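Increased recombination centers protein 6 (Saccharomyces cerevisiae, PDB 3UC9) acts as a clathrin coat accessory factor with adaptor activity, is related to small G proteins, and is involved in gross chromosomal rearrangements and telomere healing. Local coordinates at residues Gln123-Ala128 and Asn161-Val166; Glu119-Phe124 and Glu153-Ala158; Asp48-Ser53 and Gln63-Arg68. All coordinates share one frame; numbering follows the deposited sequence.

Contact 1: Gln123-Ala128 and Asn161-Val166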
loop_
_atom_site.group_PDB
_atom_site.type_symbol
_atom_site.label_atom_id
_atom_site.label_comp_id
_atom_site.label_asym_id
_atom_site.label_seq_id
_atom_site.Cartn_x
_atom_site.Cartn_y
_atom_site.Cartn_z
ATOM N N GLN A 123 -4.817 3.204 -15.038
ATOM C CA GLN A 123 -3.667 3.959 -15.512
ATOM C C GLN A 123 -2.472 3.886 -14.549
ATOM O O GLN A 123 -1.326 3.829 -14.983
ATOM C CB GLN A 123 -4.062 5.412 -15.709
ATOM C CG GLN A 123 -4.982 5.621 -16.868
ATOM C CD GLN A 123 -5.420 7.057 -16.961
ATOM O OE1 GLN A 123 -4.831 7.844 -17.699
ATOM N NE2 GLN A 123 -6.439 7.420 -16.180
ATOM N N PHE A 124 -2.751 3.911 -13.251
ATOM C CA PHE A 124 -1.710 3.760 -12.245
ATOM C C PHE A 124 -0.999 2.416 -12.394
ATOM O O PHE A 124 0.236 2.350 -12.386
ATOM C CB PHE A 124 -2.308 3.864 -10.847
ATOM C CG PHE A 124 -1.283 3.818 -9.740
ATOM C CD1 PHE A 124 -0.560 4.949 -9.395
ATOM C CD2 PHE A 124 -1.040 2.644 -9.049
ATOM C CE1 PHE A 124 0.385 4.908 -8.376
ATOM C CE2 PHE A 124 -0.102 2.597 -8.031
ATOM C CZ PHE A 124 0.614 3.728 -7.698
ATOM N N MET A 125 -1.784 1.348 -12.511
ATOM C CA MET A 125 -1.217 -0.000 -12.587
ATOM C C MET A 125 -0.425 -0.219 -13.874
ATOM O O MET A 125 0.602 -0.879 -13.855
ATOM C CB MET A 125 -2.314 -1.056 -12.442
ATOM C CG MET A 125 -3.012 -1.044 -11.104
ATOM S SD MET A 125 -1.957 -1.028 -9.647
ATOM C CE MET A 125 -0.967 -2.481 -9.977
ATOM N N ILE A 126 -0.881 0.343 -14.993
ATOM C CA ILE A 126 -0.102 0.274 -16.233
ATOM C C ILE A 126 1.335 0.782 -16.028
ATOM O O ILE A 126 2.288 0.208 -16.569
ATOM C CB ILE A 126 -0.772 1.068 -17.395
ATOM C CG1 ILE A 126 -2.126 0.460 -17.786
ATOM C CG2 ILE A 126 0.136 1.123 -18.616
ATOM C CD1 ILE A 126 -2.117 -1.029 -17.979
ATOM N N ALA A 127 1.487 1.850 -15.251
ATOM C CA ALA A 127 2.787 2.475 -15.016
ATOM C C ALA A 127 3.595 1.759 -13.929
ATOM O O ALA A 127 4.817 1.876 -13.899
ATOM C CB ALA A 127 2.608 3.969 -14.645
ATOM N N ALA A 128 2.916 1.051 -13.027
ATOM C CA ALA A 128 3.582 0.407 -11.887
ATOM C C ALA A 128 4.453 -0.760 -12.353
ATOM O O ALA A 128 4.184 -1.399 -13.379
ATOM C CB ALA A 128 2.560 -0.103 -10.851
ATOM N N ASN A 161 0.030 -7.718 -10.268
ATOM C CA ASN A 161 0.158 -7.172 -8.914
ATOM C C ASN A 161 -0.913 -7.653 -7.954
ATOM O O ASN A 161 -2.055 -7.889 -8.359
ATOM C CB ASN A 161 0.046 -5.648 -8.961
ATOM C CG ASN A 161 0.930 -5.027 -9.999
ATOM O OD1 ASN A 161 0.677 -5.133 -11.205
ATOM N ND2 ASN A 161 1.957 -4.350 -9.549
ATOM N N VAL A 162 -0.544 -7.791 -6.682
ATOM C CA VAL A 162 -1.520 -7.950 -5.617
ATOM C C VAL A 162 -2.149 -6.579 -5.402
ATOM O O VAL A 162 -1.449 -5.606 -5.102
ATOM C CB VAL A 162 -0.865 -8.451 -4.316
ATOM C CG1 VAL A 162 -1.873 -8.431 -3.150
ATOM C CG2 VAL A 162 -0.278 -9.854 -4.532
ATOM N N ILE A 163 -3.458 -6.501 -5.599
ATOM C CA ILE A 163 -4.200 -5.259 -5.392
ATOM C C ILE A 163 -5.331 -5.595 -4.450
ATOM O O ILE A 163 -6.071 -6.539 -4.705
ATOM C CB ILE A 163 -4.805 -4.717 -6.691
ATOM C CG1 ILE A 163 -3.717 -4.444 -7.726
ATOM C CG2 ILE A 163 -5.621 -3.442 -6.410
ATOM C CD1 ILE A 163 -4.251 -3.971 -9.047
ATOM N N GLU A 164 -5.460 -4.847 -3.364
ATOM C CA GLU A 164 -6.549 -5.099 -2.446
ATOM C C GLU A 164 -7.077 -3.853 -1.754
ATOM O O GLU A 164 -6.317 -3.032 -1.251
ATOM C CB GLU A 164 -6.137 -6.134 -1.406
ATOM C CG GLU A 164 -7.314 -6.868 -0.797
ATOM C CD GLU A 164 -6.949 -8.234 -0.243
ATOM O OE1 GLU A 164 -6.277 -9.017 -0.950
ATOM O OE2 GLU A 164 -7.344 -8.523 0.902
ATOM N N PHE A 165 -8.405 -3.754 -1.721
ATOM C CA PHE A 165 -9.102 -2.747 -0.933
ATOM C C PHE A 165 -9.366 -3.319 0.464
ATOM O O PHE A 165 -9.807 -4.463 0.591
ATOM C CB PHE A 165 -10.435 -2.372 -1.600
ATOM C CG PHE A 165 -10.269 -1.614 -2.892
ATOM C CD1 PHE A 165 -10.401 -0.234 -2.918
ATOM C CD2 PHE A 165 -9.949 -2.273 -4.070
ATOM C CE1 PHE A 165 -10.237 0.473 -4.109
ATOM C CE2 PHE A 165 -9.790 -1.574 -5.257
ATOM C CZ PHE A 165 -9.942 -0.201 -5.273
ATOM N N VAL A 166 -9.088 -2.526 1.499
ATOM C CA VAL A 166 -9.244 -2.966 2.899
ATOM C C VAL A 166 -9.880 -1.853 3.737
ATOM O O VAL A 166 -9.502 -0.690 3.620
ATOM C CB VAL A 166 -7.866 -3.354 3.509
ATOM C CG1 VAL A 166 -8.017 -3.779 4.974
ATOM C CG2 VAL A 166 -7.222 -4.491 2.726
#

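Contact 2: Glu119-Phe124 and Glu153-Ala158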
loop_
_atom_site.group_PDB
_atom_site.type_symbol
_atom_site.label_atom_id
_atom_site.label_comp_id
_atom_site.label_asym_id
_atom_site.label_seq_id
_atom_site.Cartn_x
_atom_site.Cartn_y
_atom_site.Cartn_z
ATOM N N GLU A 119 -10.975 4.841 -9.846
ATOM C CA GLU A 119 -11.077 5.543 -11.144
ATOM C C GLU A 119 -9.721 5.808 -11.810
ATOM O O GLU A 119 -9.651 6.024 -13.018
ATOM C CB GLU A 119 -11.829 6.870 -10.965
ATOM C CG GLU A 119 -13.313 6.718 -10.610
ATOM C CD GLU A 119 -14.016 8.059 -10.349
ATOM O OE1 GLU A 119 -13.338 9.040 -9.966
ATOM O OE2 GLU A 119 -15.256 8.127 -10.519
ATOM N N LEU A 120 -8.661 5.820 -11.008
ATOM C CA LEU A 120 -7.296 6.087 -11.466
ATOM C C LEU A 120 -6.481 4.798 -11.582
ATOM O O LEU A 120 -5.385 4.798 -12.151
ATOM C CB LEU A 120 -6.591 7.006 -10.464
ATOM C CG LEU A 120 -7.277 8.315 -10.055
ATOM C CD1 LEU A 120 -6.651 8.881 -8.771
ATOM C CD2 LEU A 120 -7.215 9.334 -11.162
ATOM N N LEU A 121 -7.006 3.706 -11.024
ATOM C CA LEU A 121 -6.218 2.495 -10.813
ATOM C C LEU A 121 -5.716 1.849 -12.112
ATOM O O LEU A 121 -4.583 1.392 -12.175
ATOM C CB LEU A 121 -7.025 1.500 -9.967
ATOM C CG LEU A 121 -6.344 0.473 -9.061
ATOM C CD1 LEU A 121 -5.166 1.046 -8.304
ATOM C CD2 LEU A 121 -7.384 -0.110 -8.084
ATOM N N HIS A 122 -6.527 1.823 -13.164
ATOM C CA HIS A 122 -6.068 1.222 -14.420
ATOM C C HIS A 122 -4.787 1.882 -14.929
ATOM O O HIS A 122 -3.787 1.214 -15.197
ATOM C CB HIS A 122 -7.141 1.274 -15.496
ATOM C CG HIS A 122 -6.697 0.678 -16.794
ATOM N ND1 HIS A 122 -6.668 -0.682 -17.014
ATOM C CD2 HIS A 122 -6.224 1.254 -17.925
ATOM C CE1 HIS A 122 -6.217 -0.918 -18.233
ATOM N NE2 HIS A 122 -5.945 0.240 -18.809
ATOM N N GLN A 123 -4.817 3.204 -15.038
ATOM C CA GLN A 123 -3.667 3.959 -15.512
ATOM C C GLN A 123 -2.472 3.886 -14.549
ATOM O O GLN A 123 -1.326 3.829 -14.983
ATOM C CB GLN A 123 -4.062 5.412 -15.709
ATOM C CG GLN A 123 -4.982 5.621 -16.868
ATOM C CD GLN A 123 -5.420 7.057 -16.961
ATOM O OE1 GLN A 123 -4.831 7.844 -17.699
ATOM N NE2 GLN A 123 -6.439 7.420 -16.180
ATOM N N PHE A 124 -2.751 3.911 -13.251
ATOM C CA PHE A 124 -1.710 3.760 -12.245
ATOM C C PHE A 124 -0.999 2.416 -12.394
ATOM O O PHE A 124 0.236 2.350 -12.386
ATOM C CB PHE A 124 -2.308 3.864 -10.847
ATOM C CG PHE A 124 -1.283 3.818 -9.740
ATOM C CD1 PHE A 124 -0.560 4.949 -9.395
ATOM C CD2 PHE A 124 -1.040 2.644 -9.049
ATOM C CE1 PHE A 124 0.385 4.908 -8.376
ATOM C CE2 PHE A 124 -0.102 2.597 -8.031
ATOM C CZ PHE A 124 0.614 3.728 -7.698
ATOM N N GLU A 153 -13.314 -8.035 -6.167
ATOM C CA GLU A 153 -13.693 -8.910 -7.263
ATOM C C GLU A 153 -13.249 -8.328 -8.612
ATOM O O GLU A 153 -12.796 -9.059 -9.491
ATOM C CB GLU A 153 -15.209 -9.144 -7.248
ATOM C CG GLU A 153 -15.714 -10.188 -8.244
ATOM C CD GLU A 153 -15.196 -11.597 -7.978
ATOM O OE1 GLU A 153 -14.587 -11.848 -6.912
ATOM O OE2 GLU A 153 -15.416 -12.468 -8.848
ATOM N N ILE A 154 -13.360 -7.013 -8.757
ATOM C CA ILE A 154 -12.902 -6.330 -9.969
ATOM C C ILE A 154 -11.371 -6.301 -10.101
ATOM O O ILE A 154 -10.836 -6.632 -11.159
ATOM C CB ILE A 154 -13.446 -4.877 -10.035
ATOM C CG1 ILE A 154 -14.974 -4.875 -10.114
ATOM C CG2 ILE A 154 -12.873 -4.136 -11.248
ATOM C CD1 ILE A 154 -15.589 -3.503 -9.866
ATOM N N TRP A 155 -10.669 -5.918 -9.035
ATOM C CA TRP A 155 -9.250 -5.532 -9.139
ATOM C C TRP A 155 -8.228 -6.572 -8.666
ATOM O O TRP A 155 -7.058 -6.488 -9.043
ATOM C CB TRP A 155 -9.012 -4.214 -8.392
ATOM C CG TRP A 155 -9.703 -3.054 -9.044
ATOM C CD1 TRP A 155 -10.882 -2.482 -8.668
ATOM C CD2 TRP A 155 -9.280 -2.366 -10.226
ATOM N NE1 TRP A 155 -11.210 -1.465 -9.532
ATOM C CE2 TRP A 155 -10.245 -1.376 -10.500
ATOM C CE3 TRP A 155 -8.175 -2.487 -11.072
ATOM C CZ2 TRP A 155 -10.137 -0.502 -11.588
ATOM C CZ3 TRP A 155 -8.071 -1.625 -12.161
ATOM C CH2 TRP A 155 -9.045 -0.641 -12.402
ATOM N N SER A 156 -8.643 -7.544 -7.857
ATOM C CA SER A 156 -7.678 -8.450 -7.224
ATOM C C SER A 156 -6.979 -9.407 -8.194
ATOM O O SER A 156 -5.931 -9.952 -7.868
ATOM C CB SER A 156 -8.331 -9.228 -6.078
ATOM O OG SER A 156 -8.596 -8.340 -4.997
ATOM N N ASN A 157 -7.544 -9.602 -9.381
ATOM C CA ASN A 157 -6.903 -10.421 -10.417
ATOM C C ASN A 157 -6.752 -9.692 -11.757
ATOM O O ASN A 157 -6.509 -10.325 -12.788
ATOM C CB ASN A 157 -7.667 -11.740 -10.589
ATOM C CG ASN A 157 -9.171 -11.557 -10.511
ATOM O OD1 ASN A 157 -9.728 -10.616 -11.090
ATOM N ND2 ASN A 157 -9.839 -12.450 -9.781
ATOM N N ALA A 158 -6.866 -8.365 -11.730
ATOM C CA ALA A 158 -6.802 -7.538 -12.940
ATOM C C ALA A 158 -5.379 -7.419 -13.496
ATOM O O ALA A 158 -5.192 -7.225 -14.707
ATOM C CB ALA A 158 -7.380 -6.140 -12.655
#

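Contact 3: Asp48-Ser53 and Gln63-Arg68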
loop_
_atom_site.group_PDB
_atom_site.type_symbol
_atom_site.label_atom_id
_atom_site.label_comp_id
_atom_site.label_asym_id
_atom_site.label_seq_id
_atom_site.Cartn_x
_atom_site.Cartn_y
_atom_site.Cartn_z
ATOM N N ASP A 48 0.693 1.595 14.034
ATOM C CA ASP A 48 0.029 0.305 14.259
ATOM C C ASP A 48 0.627 -0.841 13.438
ATOM O O ASP A 48 0.787 -1.957 13.932
ATOM C CB ASP A 48 -1.481 0.419 13.986
ATOM C CG ASP A 48 -2.209 1.275 15.022
ATOM O OD1 ASP A 48 -1.664 1.503 16.130
ATOM O OD2 ASP A 48 -3.336 1.725 14.725
ATOM N N LEU A 49 0.973 -0.566 12.188
ATOM C CA LEU A 49 1.475 -1.608 11.297
ATOM C C LEU A 49 2.995 -1.729 11.344
ATOM O O LEU A 49 3.528 -2.840 11.351
ATOM C CB LEU A 49 1.021 -1.324 9.868
ATOM C CG LEU A 49 1.387 -2.382 8.825
ATOM C CD1 LEU A 49 0.922 -3.770 9.240
ATOM C CD2 LEU A 49 0.792 -1.983 7.476
ATOM N N PHE A 50 3.691 -0.596 11.359
ATOM C CA PHE A 50 5.156 -0.582 11.254
ATOM C C PHE A 50 5.882 -0.189 12.534
ATOM O O PHE A 50 7.111 -0.220 12.568
ATOM C CB PHE A 50 5.598 0.363 10.141
ATOM C CG PHE A 50 5.095 -0.025 8.787
ATOM C CD1 PHE A 50 5.530 -1.188 8.180
ATOM C CD2 PHE A 50 4.201 0.778 8.108
ATOM C CE1 PHE A 50 5.072 -1.541 6.925
ATOM C CE2 PHE A 50 3.743 0.428 6.864
ATOM C CZ PHE A 50 4.179 -0.731 6.268
ATOM N N HIS A 51 5.135 0.191 13.568
ATOM C CA HIS A 51 5.725 0.655 14.829
ATOM C C HIS A 51 6.703 1.799 14.580
ATOM O O HIS A 51 7.804 1.843 15.142
ATOM C CB HIS A 51 6.366 -0.518 15.573
ATOM C CG HIS A 51 5.466 -1.708 15.672
ATOM N ND1 HIS A 51 5.683 -2.868 14.961
ATOM C CD2 HIS A 51 4.314 -1.898 16.360
ATOM C CE1 HIS A 51 4.719 -3.732 15.228
ATOM N NE2 HIS A 51 3.874 -3.168 16.074
ATOM N N CYS A 52 6.258 2.728 13.737
ATOM C CA CYS A 52 7.038 3.874 13.318
ATOM C C CYS A 52 6.370 5.144 13.835
ATOM O O CYS A 52 5.267 5.485 13.407
ATOM C CB CYS A 52 7.117 3.909 11.791
ATOM S SG CYS A 52 8.046 5.297 11.132
ATOM N N SER A 53 7.036 5.826 14.764
ATOM C CA SER A 53 6.545 7.087 15.318
ATOM C C SER A 53 7.031 8.269 14.478
ATOM O O SER A 53 7.978 8.967 14.851
ATOM C CB SER A 53 7.001 7.249 16.774
ATOM O OG SER A 53 6.416 6.260 17.605
ATOM N N GLN A 63 14.244 -0.091 7.989
ATOM C CA GLN A 63 13.261 -0.714 8.863
ATOM C C GLN A 63 13.351 -2.216 8.650
ATOM O O GLN A 63 13.835 -2.673 7.612
ATOM C CB GLN A 63 11.855 -0.206 8.539
ATOM C CG GLN A 63 11.701 1.300 8.701
ATOM C CD GLN A 63 11.998 1.758 10.111
ATOM O OE1 GLN A 63 13.073 2.293 10.390
ATOM N NE2 GLN A 63 11.058 1.522 11.018
ATOM N N THR A 64 12.926 -2.991 9.636
ATOM C CA THR A 64 12.943 -4.436 9.489
ATOM C C THR A 64 11.516 -4.935 9.388
ATOM O O THR A 64 10.654 -4.541 10.181
ATOM C CB THR A 64 13.665 -5.116 10.659
ATOM O OG1 THR A 64 14.977 -4.557 10.787
ATOM C CG2 THR A 64 13.790 -6.613 10.402
ATOM N N TRP A 65 11.253 -5.744 8.368
ATOM C CA TRP A 65 10.004 -6.479 8.308
ATOM C C TRP A 65 10.326 -7.920 8.628
ATOM O O TRP A 65 11.077 -8.573 7.898
ATOM C CB TRP A 65 9.331 -6.381 6.949
ATOM C CG TRP A 65 7.969 -7.029 6.964
ATOM C CD1 TRP A 65 7.654 -8.293 6.556
ATOM C CD2 TRP A 65 6.762 -6.456 7.458
ATOM N NE1 TRP A 65 6.321 -8.538 6.754
ATOM C CE2 TRP A 65 5.746 -7.427 7.309
ATOM C CE3 TRP A 65 6.431 -5.214 8.006
ATOM C CZ2 TRP A 65 4.424 -7.191 7.680
ATOM C CZ3 TRP A 65 5.110 -4.982 8.382
ATOM C CH2 TRP A 65 4.125 -5.961 8.208
ATOM N N GLU A 66 9.758 -8.416 9.721
ATOM C CA GLU A 66 10.084 -9.739 10.205
ATOM C C GLU A 66 8.827 -10.514 10.571
ATOM O O GLU A 66 7.847 -9.962 11.082
ATOM C CB GLU A 66 11.054 -9.670 11.397
ATOM C CG GLU A 66 10.598 -8.792 12.563
ATOM C CD GLU A 66 11.667 -8.642 13.659
ATOM O OE1 GLU A 66 12.682 -9.380 13.629
ATOM O OE2 GLU A 66 11.486 -7.779 14.552
ATOM N N ASN A 67 8.866 -11.801 10.270
ATOM C CA ASN A 67 7.811 -12.722 10.667
ATOM C C ASN A 67 8.503 -14.001 11.096
ATOM O O ASN A 67 9.726 -14.009 11.298
ATOM C CB ASN A 67 6.826 -12.931 9.507
ATOM C CG ASN A 67 7.527 -13.250 8.200
ATOM O OD1 ASN A 67 8.365 -14.153 8.139
ATOM N ND2 ASN A 67 7.196 -12.504 7.148
ATOM N N ARG A 68 7.738 -15.077 11.246
ATOM C CA ARG A 68 8.299 -16.353 11.682
ATOM C C ARG A 68 9.219 -17.026 10.654
ATOM O O ARG A 68 9.961 -17.942 11.005
ATOM C CB ARG A 68 7.168 -17.307 12.044
ATOM C CG ARG A 68 6.435 -16.915 13.295
ATOM C CD ARG A 68 5.219 -17.803 13.496
ATOM N NE ARG A 68 4.086 -17.368 12.680
ATOM C CZ ARG A 68 3.007 -18.107 12.428
ATOM N NH1 ARG A 68 2.902 -19.341 12.913
ATOM N NH2 ARG A 68 2.030 -17.612 11.676
#

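Contact 1: Gln123-Ala128 and Asn161-Val166
Met-125 and Ile-163 reach toward each other and meet tip to tip, joining helix 121-127 to the outermost strand 163-167 of the Rossmann-like sheet. The evidence is a pair of apolar approaches onto a single methyl: Ile-163 CD1 stands 3.8 Å from Met-125 SD and equally 3.8 Å from Met-125 CG, so the thioether chain lies against it. A bend at chi2 (-49°) turns the Met-125 chain, whereas Ile-163 is extended at chi2 (177°) and pushes CD1 outward from the strand. The sulfur also lies in the ring plane of Phe-124, at its edge.

The side chains of Met-125 and Asn-161 point toward each other from opposite sides of the contact, the flat amide near the CE methyl. The closest carbon-carbon approach there is too short to be credible, so the exact placement of CE is doubtful. Beside it, Ala-128 CB, one residue past the helix, comes to 4.5 Å from Asn-161 ND2. The amide is held from outside the two segments: Arg-130 bonds to OD1, and the carbonyls of His-129 and Thr-132 accept from ND2. Arg-130 also bonds to the Met-125 carbonyl oxygen. All four touching residues are buried. The chemistry therefore implies cohesion across the contact by apolar packing, while the buried polar amide of Asn-161 is satisfied by three neighbours that fix its rotation.

Contact 2: Glu119-Phe124 and Glu153-Ala158
Leu-121 and Trp-155 bring the two backbones to 8.7 Å between their CA atoms, and His-122 and Ala-158 follow at 8.9 Å between theirs. Segment 119-124 runs along helix 121-127, with Phe-124 N bonding back to Leu-120 O, whereas segment 153-158, helical in its first residues, includes a type I beta turn from Trp-155 to Ala-158. That turn is closed by Ala-158 N on Trp-155 O at 3.3 Å.

In the Rossmann-like fold these two helices come together over strand 163-167, whose Ile-163 touches both Leu-121 and Trp-155. Trp-155 also touches Gln-118, and Phe-159 from the following loop packs on His-122.

The side chains of Leu-121 and Trp-155 run alongside each other in opposite senses, so that the leucine lies over the ring instead of butting against its rim. Its CD2 sits 3.8 Å from the centroid of the five-membered ring and only 19° off the ring normal, a CH-pi contact by direct geometry. Leu-121 CB extends the cover to the six-membered ring, 3.8 Å from Trp-155 CH2. Ile-154 CG2 lies over the opposite indole face, which leaves the ring sandwiched between two aliphatic groups. A chi1 of 180° leads the His-122 imidazole away from the tryptophan, while its backbone reaches in: His-122 N approaches Trp-155 CH2 obliquely at 3.6 Å, and His-122 CB lies 4.1 Å from the same carbon.

Contact 3: Asp48-Ser53 and Gln63-Arg68
Phe-50 and Trp-65 meet where the end of helix 39-50 lies against the outermost strand 59-66. The setting is the Rossmann-like fold shared with small G proteins: strand 59-66 is antiparallel to its neighbour 71-81, the other neighbouring pairs in the sheet are parallel, and the helix follows the first strand, 29-35. The nearest backbones are those of the same two residues, 8.2 Å apart between CA atoms, a separation bridged by side chains.

The aromatic contact comes first. The Phe-50 ring and the six-membered ring of Trp-65 have centroids 5.9 Å apart and planes at 66°, and the two rings meet by their perimeters, with no overlap of faces. This is therefore not a stack, nor a T-shaped pair. Phe-50 CE1 comes to 3.7 Å from Trp-65 CZ3, and Phe-50 CD1 is almost as near to the same carbon, so one side of the phenyl ring addresses one corner of the indole. Trp-65 gets there because its CG lies anti to the backbone N (chi1 -174°), extending the ring system toward the helix.

Apolar contact of leucine with the indole adds to this. Leu-49 and Trp-65 cross obliquely, with Leu-49 CD1 4.0 Å from Trp-65 CH2. The leucine also supports the phenyl ring from within its own helix, since Leu-49 CG stands 4.0 Å above the centre of one Phe-50 face. Beyond the two segments, Ile-189 of helix 185-195 packs on Leu-49, while Gln-190 and Ile-193 of the same helix touch Trp-65.

The polar partner lies outside the two segments. All three touching residues are buried, yet the indole nitrogen is satisfied: Trp-65 NE1 bonds to OD1 of Asp-194, the same oxygen that accepts from Asn-67 ND2.

Following the chain from the N terminus, contact 3 closes first: nine residues separate its two segments, and the connection 51-58 leads from helix 39-50 to strand 59-66, the outermost strand on one side of the sheet. Contacts 1 and 2 come later, in series with it and on the opposite side of the chain's centre, about 23 and 27 Å away between centres. Both start from helix 121-127. Contact 2 opens at 119 and closes on 153-158; contact 1 opens within that span and closes on 161-166, so the two loops cross and do not nest. Together they bind helices 121-127 and 145-155 to strand 163-167, the other outermost strand, and Phe-165 packs against both Leu-121 and Trp-155.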